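Local coordinates for protein glutamyl endopeptidase (Staphylococcus epidermidis, PDB 6PYM) that probably cleaves peptide bonds on the carbonyl side of glutamic acid, as a secreted serine endopeptidase of the S1B family, at residues 204-207 with 212-215; 92-97 with 194-199; 64-69 with 73-78; 20-25 with 141-146. The protein carries 1 engineered substitution. All coordinates share one frame; numbering follows the deposited sequence.

Contact 1 (204-207 with 212-215); sequences QFLR and DINI
The R207 side chain leaves its helix backbone with CG anti to the carbonyl carbon (chi1 -74°) and then runs extended from CG to NE, a course that lays its guanidinium alongside I215. The methyl CD1 of I215 sits over the centre of one guanidinium face, and R207 NH2 to I215 CD1 is the shortest approach of the contact at 3.6 Å. This is dispersion packing of a methyl against a flat cation, with no hydrogen bond between the segments. Nearer the backbone of the same arginine, R207 CG meets I213 CG2 at 3.8 Å, the two side chains crossing at about a right angle. I213 puts its other branch on the neighbouring helix residue: CG1, anti to the backbone N (chi1 -163°), comes 4.1 Å from L206 CB. I213 thus spans two successive helix residues, one buried and one exposed. The tail that doubles back past helix 200-209 is also held by I117, which I213 and I215 touch, and by E43, whose N bonds to D212 OD2. The C-terminal helix of this chymotrypsin-like fold therefore lies against its own tail, while its F205 meets Y88 edge-to-face just after strand 80-87 and packs on I96 of strand 95-99.

Contact 2 (92-97 with 194-199); sequences SDLAIL and SSVYIN
The two backbones run past each other without a hydrogen bond between them, closest at S92 and V196, whose CA atoms are 6.3 Å apart, while an inverse gamma turn centred on D93 kinks the first segment just before strand 95-99. In the double-barrel chymotrypsin fold this joins the loop carrying the predicted charge-relay aspartate to strand 192-197 of the second sheet. V196 does nearly all the work: CG1 chiefly meets side-chain carbons, CG2 the backbone of D93. CG1, anti to the backbone N (chi1 -177°), packs against S92 CB at 3.8 Å and L94 CB at 4.1 Å. CG2 lies 3.6 Å from D93 O. The aspartate's carboxylate leads away from this valine: D93 OD2 accepts a hydrogen bond from H51 ND1, the predicted Asp-His pair of the triad, whose third member, the nucleophile, is replaced here by the engineered A169. V196 thus packs against the backbone of the turn that carries the predicted relay aspartate, and the D93 side chain also touches Y185. S92 gives its OG to E156 OE1 and its CB to the valine. A weak bond spans the turn itself, from L94 N to S92 O at 2.9 Å.

Contact 3 (64-69 with 73-78); sequences SVHPSA and NDYPNG
Water 1 is gripped from both segments: it donates to P67 O at 2.8 Å and to G78 O, and accepts from N77 N, bridging two beta turns where no direct backbone hydrogen bond joins them. One is a type II turn from H66 to A69, ending barrel strand 64-67; the other is a type I turn from Y75 to G78 in the loop leading to strand 80-87. The direct polar link is N77 ND2 to S68 OG, 2.9 Å long and bent to 138° at the hydrogen, with the oxygen close to the amide plane of N77. The same hydroxyl also bonds to D20 O, so S68 ties the turn to two other stretches of chain. Beside the water bridge, H66 and Y75 each hold CG anti to the carbonyl carbon (chi1 -63° and -64°), which brings their rings into a face-to-face stack, centroids 3.9 Å apart. H66 CD2 lies over the centre of the tyrosine ring, 3.4 Å from Y75 CD1, while A69 CB meets that ring at its edge. P76 packs on the S68 carbonyl, CG 3.4 Å from S68 O. G78 O, besides taking the water's hydrogen, receives a CA-H...O contact from H66 CA at 3.5 Å.

Contact 4 (20-25 with 141-146); sequences DAVSFI and ATMWES
F24 and A141 make one of two equally close patches in this contact: A141 CB stands over the middle of the phenylalanine ring in a CH-pi contact, 3.8 Å from the centroid of the F24 ring and only 6° off its normal. F24 points CG anti to its backbone N (chi1 168°), which presents a ring face to the alanine, and A141 CA comes within 3.8 Å of F24 CD1. Y134 meets F24 edge-to-face and Y75 also touches it. V22 and M143 form the other patch. Here M143 reaches across with a chain that bends at chi3 (-62°), bringing CE to 3.7 Å from V22 CB and SD to 4.0 Å from the same V22 CB. The loose side is at W144, partly exposed and without contact to 20-25; its NE1 bonds to T142 OG1 at 2.8 Å, with the oxygen in the indole plane, and K138 makes a cation-pi contact with it. All four touching residues are buried and apolar. Segments 20-25 and 141-146 therefore meet through dispersion and CH-pi packing, with no hydrogen bond between them, an apolar seam joining strand 22-27 of the first barrel to the start of strand 143-154 and the loop before it.

How the contacts relate
From the N terminus, strand 22-27 opens contact 4, which closes only at 141-146 and spans much of the chain. Within that span contact 3 closes a short loop after strand 64-67, the neighbour of strand 22-27 in the barrel; a probable hydrogen bond, H66 N to F24 O at 2.8 Å, joins these two strands, and so contacts 3 and 4. Contact 2 opens at 92-97, also inside the span, but closes at 194-199, so it crosses contact 4, and both tie the first barrel to the second sheet. L97 CD2 meets V65 CG2, linking contacts 2 and 3. Contact 1 comes last, in series, folding the C-terminal tail onto helix 200-209, where F205 CZ packs on I96 CD1 of contact 2.

Contact 1 (204-207 with 212-215)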
loop_
_atom_site.group_PDB
_atom_site.type_symbol
_atom_site.label_atom_id
_atom_site.label_comp_id
_atom_site.label_asym_id
_atom_site.label_seq_id
_atom_site.Cartn_x
_atom_site.Cartn_y
_atom_site.Cartn_z
ATOM N N GLN A 204 16.661 2.419 -4.094
ATOM C CA GLN A 204 17.849 2.280 -3.256
ATOM C C GLN A 204 17.473 2.189 -1.785
ATOM O O GLN A 204 17.997 1.343 -1.055
ATOM C CB GLN A 204 18.793 3.456 -3.495
ATOM C CG GLN A 204 19.400 3.463 -4.881
ATOM C CD GLN A 204 20.238 4.696 -5.149
ATOM O OE1 GLN A 204 20.186 5.672 -4.403
ATOM N NE2 GLN A 204 21.029 4.649 -6.215
ATOM N N PHE A 205 16.556 3.047 -1.341
ATOM C CA PHE A 205 16.053 2.982 0.027
ATOM C C PHE A 205 15.466 1.610 0.337
ATOM O O PHE A 205 15.700 1.054 1.415
ATOM C CB PHE A 205 15.019 4.100 0.212
ATOM C CG PHE A 205 14.150 3.980 1.445
ATOM C CD1 PHE A 205 14.661 4.224 2.710
ATOM C CD2 PHE A 205 12.795 3.694 1.324
ATOM C CE1 PHE A 205 13.851 4.145 3.829
ATOM C CE2 PHE A 205 11.986 3.620 2.436
ATOM C CZ PHE A 205 12.515 3.840 3.689
ATOM N N LEU A 206 14.714 1.038 -0.604
ATOM C CA LEU A 206 14.144 -0.289 -0.380
ATOM C C LEU A 206 15.235 -1.343 -0.240
ATOM O O LEU A 206 15.214 -2.151 0.695
ATOM C CB LEU A 206 13.189 -0.651 -1.513
ATOM C CG LEU A 206 11.951 0.230 -1.653
ATOM C CD1 LEU A 206 11.124 -0.257 -2.837
ATOM C CD2 LEU A 206 11.124 0.256 -0.361
ATOM N N ARG A 207 16.197 -1.358 -1.171
ATOM C CA ARG A 207 17.258 -2.366 -1.124
ATOM C C ARG A 207 18.060 -2.278 0.164
ATOM O O ARG A 207 18.497 -3.304 0.701
ATOM C CB ARG A 207 18.198 -2.214 -2.317
ATOM C CG ARG A 207 17.622 -2.695 -3.617
ATOM C CD ARG A 207 18.660 -2.689 -4.723
ATOM N NE ARG A 207 18.076 -3.238 -5.940
ATOM C CZ ARG A 207 17.697 -2.523 -6.995
ATOM N NH1 ARG A 207 17.876 -1.217 -7.010
ATOM N NH2 ARG A 207 17.157 -3.128 -8.043
ATOM N N ASP A 212 15.544 -8.630 0.784
ATOM C CA ASP A 212 14.835 -9.520 -0.123
ATOM C C ASP A 212 13.865 -8.797 -1.052
ATOM O O ASP A 212 13.061 -9.466 -1.709
ATOM C CB ASP A 212 14.115 -10.635 0.657
ATOM C CG ASP A 212 13.096 -10.103 1.672
ATOM O OD1 ASP A 212 13.158 -8.915 2.041
ATOM O OD2 ASP A 212 12.232 -10.887 2.129
ATOM N N ILE A 213 13.932 -7.465 -1.144
ATOM C CA ILE A 213 13.030 -6.737 -2.033
ATOM C C ILE A 213 13.142 -7.283 -3.452
ATOM O O ILE A 213 14.242 -7.532 -3.960
ATOM C CB ILE A 213 13.298 -5.223 -1.958
ATOM C CG1 ILE A 213 12.114 -4.446 -2.535
ATOM C CG2 ILE A 213 14.599 -4.838 -2.666
ATOM C CD1 ILE A 213 10.952 -4.310 -1.570
ATOM N N ASN A 214 12.004 -7.497 -4.092
ATOM C CA ASN A 214 11.946 -8.094 -5.421
ATOM C C ASN A 214 11.572 -6.996 -6.408
ATOM O O ASN A 214 10.398 -6.638 -6.529
ATOM C CB ASN A 214 10.926 -9.227 -5.432
ATOM C CG ASN A 214 10.829 -9.914 -6.775
ATOM O OD1 ASN A 214 11.698 -9.761 -7.629
ATOM N ND2 ASN A 214 9.767 -10.687 -6.963
ATOM N N ILE A 215 12.569 -6.457 -7.104
ATOM C CA ILE A 215 12.382 -5.393 -8.082
ATOM C C ILE A 215 12.575 -5.991 -9.471
ATOM O O ILE A 215 13.622 -6.590 -9.756
ATOM C CB ILE A 215 13.358 -4.235 -7.828
ATOM C CG1 ILE A 215 13.139 -3.659 -6.424
ATOM C CG2 ILE A 215 13.215 -3.165 -8.897
ATOM C CD1 ILE A 215 14.192 -2.664 -5.981
#

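Contact 2 (92-97 with 194-199)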
loop_
_atom_site.group_PDB
_atom_site.type_symbol
_atom_site.label_atom_id
_atom_site.label_comp_id
_atom_site.label_asym_id
_atom_site.label_seq_id
_atom_site.Cartn_x
_atom_site.Cartn_y
_atom_site.Cartn_z
ATOM N N SER A 92 8.808 12.731 0.662
ATOM C CA SER A 92 7.637 12.042 0.131
ATOM C C SER A 92 7.000 11.210 1.233
ATOM O O SER A 92 7.653 10.817 2.201
ATOM C CB SER A 92 7.992 11.150 -1.060
ATOM O OG SER A 92 8.477 11.928 -2.140
ATOM N N ASP A 93 5.711 10.910 1.045
ATOM C CA ASP A 93 4.866 10.281 2.063
ATOM C C ASP A 93 5.013 8.755 2.033
ATOM O O ASP A 93 4.062 8.012 1.764
ATOM C CB ASP A 93 3.415 10.694 1.825
ATOM C CG ASP A 93 2.530 10.510 3.036
ATOM O OD1 ASP A 93 3.009 10.038 4.081
ATOM O OD2 ASP A 93 1.327 10.842 2.909
ATOM N N LEU A 94 6.222 8.275 2.340
ATOM C CA LEU A 94 6.547 6.853 2.250
ATOM C C LEU A 94 7.256 6.403 3.514
ATOM O O LEU A 94 8.204 7.055 3.967
ATOM C CB LEU A 94 7.468 6.592 1.061
ATOM C CG LEU A 94 7.932 5.143 0.879
ATOM C CD1 LEU A 94 6.752 4.205 0.585
ATOM C CD2 LEU A 94 8.991 5.068 -0.215
ATOM N N ALA A 95 6.834 5.268 4.058
ATOM C CA ALA A 95 7.526 4.652 5.176
ATOM C C ALA A 95 7.493 3.142 5.028
ATOM O O ALA A 95 6.535 2.569 4.494
ATOM C CB ALA A 95 6.883 5.032 6.514
ATOM N N ILE A 96 8.557 2.499 5.501
ATOM C CA ILE A 96 8.553 1.064 5.741
ATOM C C ILE A 96 8.065 0.851 7.160
ATOM O O ILE A 96 8.506 1.545 8.086
ATOM C CB ILE A 96 9.964 0.472 5.579
ATOM C CG1 ILE A 96 10.500 0.694 4.161
ATOM C CG2 ILE A 96 9.968 -1.007 5.967
ATOM C CD1 ILE A 96 11.994 0.402 4.016
ATOM N N LEU A 97 7.157 -0.095 7.344
ATOM C CA LEU A 97 6.809 -0.568 8.677
ATOM C C LEU A 97 7.288 -2.006 8.777
ATOM O O LEU A 97 6.814 -2.880 8.042
ATOM C CB LEU A 97 5.310 -0.481 8.958
ATOM C CG LEU A 97 4.896 -1.003 10.340
ATOM C CD1 LEU A 97 5.467 -0.147 11.468
ATOM C CD2 LEU A 97 3.394 -1.082 10.448
ATOM N N SER A 194 -2.753 10.974 -6.014
ATOM C CA SER A 194 -1.299 11.017 -6.015
ATOM C C SER A 194 -0.693 9.858 -5.240
ATOM O O SER A 194 -1.221 9.419 -4.215
ATOM C CB SER A 194 -0.785 12.294 -5.340
ATOM O OG SER A 194 -1.260 13.465 -5.977
ATOM N N SER A 195 0.481 9.440 -5.704
ATOM C CA SER A 195 1.269 8.395 -5.079
ATOM C C SER A 195 2.736 8.800 -5.050
ATOM O O SER A 195 3.192 9.662 -5.816
ATOM C CB SER A 195 1.131 7.078 -5.848
ATOM O OG SER A 195 1.712 7.158 -7.143
ATOM N N VAL A 196 3.468 8.169 -4.138
ATOM C CA VAL A 196 4.924 8.218 -4.145
ATOM C C VAL A 196 5.407 7.289 -5.243
ATOM O O VAL A 196 5.172 6.077 -5.191
ATOM C CB VAL A 196 5.514 7.797 -2.793
ATOM C CG1 VAL A 196 7.040 7.929 -2.823
ATOM C CG2 VAL A 196 4.915 8.623 -1.673
ATOM N N TYR A 197 6.093 7.856 -6.230
ATOM C CA TYR A 197 6.617 7.096 -7.354
ATOM C C TYR A 197 7.888 6.373 -6.931
ATOM O O TYR A 197 8.799 6.986 -6.363
ATOM C CB TYR A 197 6.938 8.079 -8.471
ATOM C CG TYR A 197 7.381 7.486 -9.781
ATOM C CD1 TYR A 197 6.689 6.437 -10.369
ATOM C CD2 TYR A 197 8.469 8.013 -10.458
ATOM C CE1 TYR A 197 7.072 5.921 -11.588
ATOM C CE2 TYR A 197 8.863 7.499 -11.680
ATOM C CZ TYR A 197 8.159 6.457 -12.236
ATOM O OH TYR A 197 8.534 5.938 -13.450
ATOM N N ILE A 198 7.954 5.075 -7.204
ATOM C CA ILE A 198 9.108 4.296 -6.780
ATOM C C ILE A 198 10.220 4.457 -7.813
ATOM O O ILE A 198 10.445 3.592 -8.666
ATOM C CB ILE A 198 8.710 2.839 -6.488
ATOM C CG1 ILE A 198 7.682 2.809 -5.349
ATOM C CG2 ILE A 198 9.934 1.991 -6.137
ATOM C CD1 ILE A 198 6.993 1.469 -5.151
ATOM N N ASN A 199 10.889 5.602 -7.763
ATOM C CA ASN A 199 11.977 5.898 -8.683
ATOM C C ASN A 199 13.274 5.246 -8.196
ATOM O O ASN A 199 13.294 4.474 -7.235
ATOM C CB ASN A 199 12.085 7.400 -8.928
ATOM C CG ASN A 199 12.610 8.166 -7.727
ATOM O OD1 ASN A 199 13.016 7.597 -6.716
ATOM N ND2 ASN A 199 12.627 9.489 -7.852
#

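Contact 3 (64-69 with 73-78)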
loop_
_atom_site.group_PDB
_atom_site.type_symbol
_atom_site.label_atom_id
_atom_site.label_comp_id
_atom_site.label_asym_id
_atom_site.label_seq_id
_atom_site.Cartn_x
_atom_site.Cartn_y
_atom_site.Cartn_z
ATOM N N SER A 64 -1.710 -2.324 13.867
ATOM C CA SER A 64 -2.053 -3.677 13.448
ATOM C C SER A 64 -2.103 -3.743 11.926
ATOM O O SER A 64 -2.742 -2.904 11.282
ATOM C CB SER A 64 -3.421 -4.076 13.997
ATOM O OG SER A 64 -3.404 -4.229 15.406
ATOM N N VAL A 65 -1.471 -4.766 11.362
ATOM C CA VAL A 65 -1.409 -4.974 9.915
ATOM C C VAL A 65 -2.066 -6.306 9.604
ATOM O O VAL A 65 -1.651 -7.344 10.133
ATOM C CB VAL A 65 0.041 -4.969 9.411
ATOM C CG1 VAL A 65 0.085 -5.231 7.910
ATOM C CG2 VAL A 65 0.725 -3.655 9.760
ATOM N N HIS A 66 -3.063 -6.284 8.727
ATOM C CA HIS A 66 -3.826 -7.477 8.362
ATOM C C HIS A 66 -3.660 -7.707 6.864
ATOM O O HIS A 66 -4.425 -7.158 6.055
ATOM C CB HIS A 66 -5.307 -7.284 8.698
ATOM C CG HIS A 66 -5.607 -7.094 10.159
ATOM N ND1 HIS A 66 -5.567 -5.876 10.808
ATOM C CD2 HIS A 66 -6.026 -7.991 11.084
ATOM C CE1 HIS A 66 -5.929 -6.038 12.073
ATOM N NE2 HIS A 66 -6.210 -7.312 12.264
ATOM N N PRO A 67 -2.681 -8.504 6.441
ATOM C CA PRO A 67 -2.536 -8.759 5.003
ATOM C C PRO A 67 -3.701 -9.600 4.518
ATOM O O PRO A 67 -4.156 -10.517 5.208
ATOM C CB PRO A 67 -1.213 -9.529 4.913
ATOM C CG PRO A 67 -1.099 -10.220 6.240
ATOM C CD PRO A 67 -1.727 -9.290 7.248
ATOM N N SER A 68 -4.204 -9.269 3.335
ATOM C CA SER A 68 -5.281 -10.025 2.704
ATOM C C SER A 68 -6.601 -9.903 3.443
ATOM O O SER A 68 -7.470 -10.768 3.280
ATOM C CB SER A 68 -4.950 -11.519 2.501
ATOM O OG SER A 68 -3.559 -11.783 2.397
ATOM N N ALA A 69 -6.786 -8.869 4.264
ATOM C CA ALA A 69 -8.043 -8.723 4.985
ATOM C C ALA A 69 -9.205 -8.699 4.005
ATOM O O ALA A 69 -9.129 -8.073 2.942
ATOM C CB ALA A 69 -8.033 -7.426 5.787
ATOM N N ASN A 73 -14.672 -9.171 10.001
ATOM C CA ASN A 73 -14.758 -10.450 10.693
ATOM C C ASN A 73 -14.019 -11.553 9.950
ATOM O O ASN A 73 -14.261 -12.736 10.211
ATOM C CB ASN A 73 -16.221 -10.846 10.903
ATOM C CG ASN A 73 -17.012 -9.780 11.623
ATOM O OD1 ASN A 73 -18.004 -9.268 11.103
ATOM N ND2 ASN A 73 -16.575 -9.434 12.824
ATOM N N ASP A 74 -13.122 -11.191 9.025
ATOM C CA ASP A 74 -12.471 -12.177 8.157
ATOM C C ASP A 74 -11.070 -11.659 7.825
ATOM O O ASP A 74 -10.861 -10.970 6.819
ATOM C CB ASP A 74 -13.290 -12.438 6.903
ATOM C CG ASP A 74 -12.796 -13.644 6.122
ATOM O OD1 ASP A 74 -11.657 -14.089 6.352
ATOM O OD2 ASP A 74 -13.551 -14.148 5.260
ATOM N N TYR A 75 -10.115 -12.019 8.677
ATOM C CA TYR A 75 -8.702 -11.728 8.481
ATOM C C TYR A 75 -8.030 -13.076 8.259
ATOM O O TYR A 75 -7.534 -13.695 9.214
ATOM C CB TYR A 75 -8.151 -11.045 9.731
ATOM C CG TYR A 75 -8.772 -9.698 10.025
ATOM C CD1 TYR A 75 -8.682 -8.654 9.111
ATOM C CD2 TYR A 75 -9.423 -9.457 11.228
ATOM C CE1 TYR A 75 -9.224 -7.408 9.385
ATOM C CE2 TYR A 75 -9.979 -8.211 11.508
ATOM C CZ TYR A 75 -9.876 -7.193 10.580
ATOM O OH TYR A 75 -10.416 -5.952 10.839
ATOM N N PRO A 76 -8.005 -13.589 7.028
ATOM C CA PRO A 76 -7.546 -14.974 6.828
ATOM C C PRO A 76 -6.100 -15.187 7.219
ATOM O O PRO A 76 -5.715 -16.303 7.594
ATOM C CB PRO A 76 -7.775 -15.210 5.329
ATOM C CG PRO A 76 -7.785 -13.836 4.728
ATOM C CD PRO A 76 -8.425 -12.957 5.764
ATOM N N ASN A 77 -5.275 -14.146 7.138
ATOM C CA ASN A 77 -3.878 -14.226 7.533
ATOM C C ASN A 77 -3.612 -13.563 8.876
ATOM O O ASN A 77 -2.454 -13.285 9.204
ATOM C CB ASN A 77 -2.983 -13.696 6.414
ATOM C CG ASN A 77 -2.937 -14.651 5.240
ATOM O OD1 ASN A 77 -2.861 -15.863 5.431
ATOM N ND2 ASN A 77 -3.025 -14.129 4.029
ATOM N N GLY A 78 -4.659 -13.341 9.667
ATOM C CA GLY A 78 -4.523 -12.757 10.981
ATOM C C GLY A 78 -3.947 -11.355 10.918
ATOM O O GLY A 78 -4.177 -10.593 9.966
HETATM O O HOH W 1 -5.609 -11.161 7.462
#

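Contact 4 (20-25 with 141-146)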
loop_
_atom_site.group_PDB
_atom_site.type_symbol
_atom_site.label_atom_id
_atom_site.label_comp_id
_atom_site.label_asym_id
_atom_site.label_seq_id
_atom_site.Cartn_x
_atom_site.Cartn_y
_atom_site.Cartn_z
ATOM N N ASP A 20 -2.852 -10.825 -2.304
ATOM C CA ASP A 20 -2.530 -11.293 -0.961
ATOM C C ASP A 20 -1.685 -10.287 -0.188
ATOM O O ASP A 20 -1.841 -10.148 1.029
ATOM C CB ASP A 20 -1.888 -12.689 -0.965
ATOM C CG ASP A 20 -0.577 -12.766 -1.752
ATOM O OD1 ASP A 20 -0.240 -11.848 -2.534
ATOM O OD2 ASP A 20 0.120 -13.807 -1.601
ATOM N N ALA A 21 -0.789 -9.578 -0.875
ATOM C CA ALA A 21 0.108 -8.640 -0.214
ATOM C C ALA A 21 -0.579 -7.338 0.175
ATOM O O ALA A 21 -0.032 -6.582 0.987
ATOM C CB ALA A 21 1.312 -8.349 -1.112
ATOM N N VAL A 22 -1.734 -7.042 -0.415
ATOM C CA VAL A 22 -2.483 -5.844 -0.055
ATOM C C VAL A 22 -2.965 -5.976 1.386
ATOM O O VAL A 22 -3.534 -7.010 1.767
ATOM C CB VAL A 22 -3.648 -5.638 -1.036
ATOM C CG1 VAL A 22 -4.443 -4.391 -0.677
ATOM C CG2 VAL A 22 -3.134 -5.560 -2.473
ATOM N N SER A 23 -2.740 -4.933 2.198
ATOM C CA SER A 23 -2.904 -5.051 3.639
ATOM C C SER A 23 -3.730 -3.915 4.223
ATOM O O SER A 23 -3.627 -2.760 3.795
ATOM C CB SER A 23 -1.548 -5.084 4.338
ATOM O OG SER A 23 -0.746 -6.154 3.856
ATOM N N PHE A 24 -4.523 -4.260 5.232
ATOM C CA PHE A 24 -5.356 -3.331 5.985
ATOM C C PHE A 24 -4.634 -2.933 7.266
ATOM O O PHE A 24 -4.072 -3.792 7.957
ATOM C CB PHE A 24 -6.678 -4.032 6.308
ATOM C CG PHE A 24 -7.543 -3.321 7.312
ATOM C CD1 PHE A 24 -8.219 -2.159 6.976
ATOM C CD2 PHE A 24 -7.711 -3.844 8.592
ATOM C CE1 PHE A 24 -9.027 -1.519 7.908
ATOM C CE2 PHE A 24 -8.517 -3.210 9.520
ATOM C CZ PHE A 24 -9.173 -2.054 9.174
ATOM N N ILE A 25 -4.629 -1.636 7.572
ATOM C CA ILE A 25 -3.926 -1.107 8.734
ATOM C C ILE A 25 -4.939 -0.491 9.687
ATOM O O ILE A 25 -5.787 0.308 9.269
ATOM C CB ILE A 25 -2.876 -0.065 8.316
ATOM C CG1 ILE A 25 -1.849 -0.703 7.380
ATOM C CG2 ILE A 25 -2.185 0.516 9.542
ATOM C CD1 ILE A 25 -0.709 0.229 6.983
ATOM N N ALA A 141 -12.349 -2.912 6.486
ATOM C CA ALA A 141 -11.449 -4.001 6.124
ATOM C C ALA A 141 -11.874 -4.752 4.869
ATOM O O ALA A 141 -11.466 -5.901 4.675
ATOM C CB ALA A 141 -11.196 -4.959 7.295
ATOM N N THR A 142 -12.671 -4.129 3.999
ATOM C CA THR A 142 -12.962 -4.699 2.693
ATOM C C THR A 142 -12.022 -4.121 1.639
ATOM O O THR A 142 -11.724 -2.921 1.639
ATOM C CB THR A 142 -14.428 -4.524 2.272
ATOM O OG1 THR A 142 -14.787 -3.128 2.201
ATOM C CG2 THR A 142 -15.362 -5.260 3.242
ATOM N N MET A 143 -11.541 -4.992 0.759
ATOM C CA MET A 143 -10.531 -4.634 -0.228
ATOM C C MET A 143 -11.205 -4.267 -1.546
ATOM O O MET A 143 -12.087 -4.999 -2.018
ATOM C CB MET A 143 -9.576 -5.810 -0.433
ATOM C CG MET A 143 -8.405 -5.469 -1.333
ATOM S SD MET A 143 -7.403 -6.873 -1.872
ATOM C CE MET A 143 -6.775 -7.506 -0.311
ATOM N N TRP A 144 -10.791 -3.140 -2.132
ATOM C CA TRP A 144 -11.377 -2.623 -3.359
ATOM C C TRP A 144 -10.270 -2.235 -4.322
ATOM O O TRP A 144 -9.249 -1.661 -3.920
ATOM C CB TRP A 144 -12.286 -1.394 -3.093
ATOM C CG TRP A 144 -13.453 -1.762 -2.267
ATOM C CD1 TRP A 144 -13.446 -2.086 -0.944
ATOM C CD2 TRP A 144 -14.807 -1.901 -2.709
ATOM N NE1 TRP A 144 -14.716 -2.433 -0.530
ATOM C CE2 TRP A 144 -15.565 -2.328 -1.600
ATOM C CE3 TRP A 144 -15.451 -1.711 -3.936
ATOM C CZ2 TRP A 144 -16.943 -2.549 -1.676
ATOM C CZ3 TRP A 144 -16.813 -1.948 -4.011
ATOM C CH2 TRP A 144 -17.541 -2.354 -2.886
ATOM N N GLU A 145 -10.482 -2.528 -5.596
ATOM C CA GLU A 145 -9.575 -2.181 -6.676
ATOM C C GLU A 145 -10.191 -1.053 -7.493
ATOM O O GLU A 145 -11.340 -1.158 -7.946
ATOM C CB GLU A 145 -9.382 -3.404 -7.563
ATOM C CG GLU A 145 -8.566 -3.184 -8.805
ATOM C CD GLU A 145 -8.382 -4.477 -9.576
ATOM O OE1 GLU A 145 -9.278 -4.832 -10.379
ATOM O OE2 GLU A 145 -7.368 -5.168 -9.349
ATOM N N SER A 146 -9.428 0.016 -7.691
ATOM C CA SER A 146 -9.852 1.183 -8.454
ATOM C C SER A 146 -9.025 1.273 -9.729
ATOM O O SER A 146 -7.798 1.143 -9.683
ATOM C CB SER A 146 -9.655 2.437 -7.606
ATOM O OG SER A 146 -10.123 3.569 -8.316
#